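Local coordinates for protein NADH oxidoreductase (Mesorhizobium loti, PDB 3PI7) that probably binds NADPH and acts as an oxidoreductase on NAD(P)H, possibly as a quinone reductase, at residues Thr152-Ala155 with Met156-Val160. Sequence-based numbering, arbitrary orientation. Where two conformers were deposited one is given.
Sequences TAIA and MFDIV
T152 and M156 (selenomethionine) lie side by side, one turn apart on helix 148-163, and point the same way. The selenomethionine chain bends at chi3 (-43°), which brings its CE back to T152 CG2 at 3.8 Å. The chi1 of -55° sets T152 OG1 beside its own N and CG2 anti to it, on the side of M156. OG1 bonds V148 O, one turn earlier. This is the tight side. M156 also packs on I181, L238 and F288, so the helix lies against the parallel sheet of the Rossmann domain and the neighbouring helix 176-188. F157 is buried too, on an adjoining side; it packs on L184, and its ring meets F190 edge-to-face.

Three regular i to i+4 bonds hold the backbone. M156 N reaches T152 O at 2.9 Å, and F157 N reaches A153 O at 2.9 Å. D158 N bonds I154 O at 3.0 Å. The next bond, I159 N to A155 O, is weak at 3.5 Å.

The side with I154 and D158 is looser and partly exposed. A water donates to I154 O at 2.9 Å. In the given one of two D158 conformers it also donates to OD1, so that half of the bridge is uncertain. Apolar packing and regular main-chain bonds thus mark the buried side, while beside D158 a carbonyl accepts both an amide and a water, perhaps linked to the carboxylate.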
ATOM      1  N   THR A 152     -14.994 -13.591  -7.020  1.00 10.99           N
ATOM      2  CA  THR A 152     -13.735 -12.850  -6.897  1.00 10.69           C
ATOM      3  C   THR A 152     -13.372 -12.263  -8.259  1.00 14.65           C
ATOM      4  O   THR A 152     -12.883 -11.125  -8.315  1.00 15.45           O
ATOM      5  CB  THR A 152     -12.612 -13.775  -6.400  1.00 16.40           C
ATOM      6  OG1 THR A 152     -13.030 -14.378  -5.186  1.00 14.53           O
ATOM      7  CG2 THR A 152     -11.290 -13.037  -6.171  1.00 13.61           C
ATOM      8  N   ALA A 153     -13.616 -13.024  -9.348  1.00 11.93           N
ATOM      9  CA  ALA A 153     -13.283 -12.526 -10.689  1.00 10.76           C
ATOM     10  C   ALA A 153     -14.110 -11.309 -11.019  1.00 13.55           C
ATOM     11  O   ALA A 153     -13.590 -10.342 -11.572  1.00 12.74           O
ATOM     12  CB  ALA A 153     -13.500 -13.596 -11.753  1.00 12.51           C
ATOM     13  N   ILE A 154     -15.400 -11.358 -10.733  1.00 11.07           N
ATOM     14  CA  ILE A 154     -16.266 -10.222 -11.024  1.00 12.05           C
ATOM     15  C   ILE A 154     -15.825  -9.031 -10.206  1.00 14.69           C
ATOM     16  O   ILE A 154     -15.650  -7.946 -10.749  1.00 15.22           O
ATOM     17  CB  ILE A 154     -17.751 -10.587 -10.783  1.00 14.53           C
ATOM     18  CG1 ILE A 154     -18.197 -11.598 -11.875  1.00 15.19           C
ATOM     19  CG2 ILE A 154     -18.671  -9.309 -10.775  1.00 16.58           C
ATOM     20  CD1 ILE A 154     -19.521 -12.357 -11.544  1.00 20.37           C
ATOM     21  N   ALA A 155     -15.647  -9.234  -8.899  1.00 11.86           N
ATOM     22  CA  ALA A 155     -15.315  -8.119  -8.031  1.00 11.81           C
ATOM     23  C   ALA A 155     -13.965  -7.484  -8.388  1.00 15.59           C
ATOM     24  O   ALA A 155     -13.869  -6.264  -8.426  1.00 15.50           O
ATOM     25  CB  ALA A 155     -15.313  -8.585  -6.589  1.00 12.25           C
HETATM   26  N   MSE A 156     -12.947  -8.293  -8.688  1.00 11.35           N
HETATM   27  CA  MSE A 156     -11.631  -7.753  -8.996  1.00  9.42           C
HETATM   28  C   MSE A 156     -11.570  -7.205 -10.415  1.00 13.97           C
HETATM   29  O   MSE A 156     -10.933  -6.185 -10.629  1.00 14.25           O
HETATM   30  CB  MSE A 156     -10.533  -8.797  -8.744  1.00 10.41           C
HETATM   31  CG  MSE A 156     -10.384  -9.091  -7.243  1.00 14.19           C
HETATM   32 SE   MSE A 156      -8.659  -9.910  -6.752  0.75 16.93          SE
HETATM   33  CE  MSE A 156      -8.714 -11.056  -8.206  1.00  5.70           C
ATOM     34  N   PHE A 157     -12.276  -7.812 -11.356  1.00 13.72           N
ATOM     35  CA  PHE A 157     -12.293  -7.242 -12.691  1.00 13.67           C
ATOM     36  C   PHE A 157     -13.003  -5.865 -12.651  1.00 17.03           C
ATOM     37  O   PHE A 157     -12.609  -4.975 -13.414  1.00 16.81           O
ATOM     38  CB  PHE A 157     -12.906  -8.196 -13.710  1.00 15.29           C
ATOM     39  CG  PHE A 157     -12.808  -7.625 -15.098  1.00 16.70           C
ATOM     40  CD1 PHE A 157     -11.566  -7.367 -15.678  1.00 19.93           C
ATOM     41  CD2 PHE A 157     -13.956  -7.296 -15.814  1.00 19.47           C
ATOM     42  CE1 PHE A 157     -11.480  -6.785 -16.948  1.00 21.43           C
ATOM     43  CE2 PHE A 157     -13.860  -6.740 -17.092  1.00 23.07           C
ATOM     44  CZ  PHE A 157     -12.623  -6.467 -17.637  1.00 21.50           C
ATOM     45  N   ASP A 158     -13.986  -5.666 -11.719  1.00 15.14           N
ATOM     46  CA  ASP A 158     -14.674  -4.381 -11.550  0.50 15.23           C
ATOM     47  C   ASP A 158     -13.635  -3.297 -11.175  1.00 17.73           C
ATOM     48  O   ASP A 158     -13.747  -2.165 -11.618  1.00 16.40           O
ATOM     49  CB  ASP A 158     -15.784  -4.483 -10.485  0.50 16.91           C
ATOM     50  CG  ASP A 158     -17.172  -4.873 -10.991  0.50 30.51           C
ATOM     51  OD1 ASP A 158     -17.372  -4.901 -12.231  0.50 30.78           O
ATOM     52  OD2 ASP A 158     -18.072  -5.101 -10.146  0.50 39.97           O
ATOM     53  N   ILE A 159     -12.605  -3.670 -10.380  1.00 13.94           N
ATOM     54  CA  ILE A 159     -11.528  -2.724  -9.997  1.00 13.90           C
ATOM     55  C   ILE A 159     -10.777  -2.308 -11.262  1.00 17.46           C
ATOM     56  O   ILE A 159     -10.521  -1.127 -11.476  1.00 16.45           O
ATOM     57  CB  ILE A 159     -10.563  -3.330  -8.957  1.00 16.50           C
ATOM     58  CG1 ILE A 159     -11.308  -3.683  -7.658  1.00 17.61           C
ATOM     59  CG2 ILE A 159      -9.375  -2.385  -8.694  1.00 16.92           C
ATOM     60  CD1 ILE A 159     -10.512  -4.667  -6.720  1.00 20.81           C
ATOM     61  N   VAL A 160     -10.426  -3.291 -12.102  1.00 13.77           N
ATOM     62  CA  VAL A 160      -9.733  -3.021 -13.368  1.00 13.85           C
ATOM     63  C   VAL A 160     -10.583  -2.073 -14.231  1.00 17.33           C
ATOM     64  O   VAL A 160     -10.063  -1.101 -14.790  1.00 17.57           O
ATOM     65  CB  VAL A 160      -9.416  -4.346 -14.112  1.00 16.78           C
ATOM     66  CG1 VAL A 160      -8.815  -4.067 -15.495  1.00 16.95           C
ATOM     67  CG2 VAL A 160      -8.473  -5.207 -13.286  1.00 15.39           C
TER
HETATM   68  O   HOH W   1     -16.815  -7.177 -13.310  1.00 24.48           O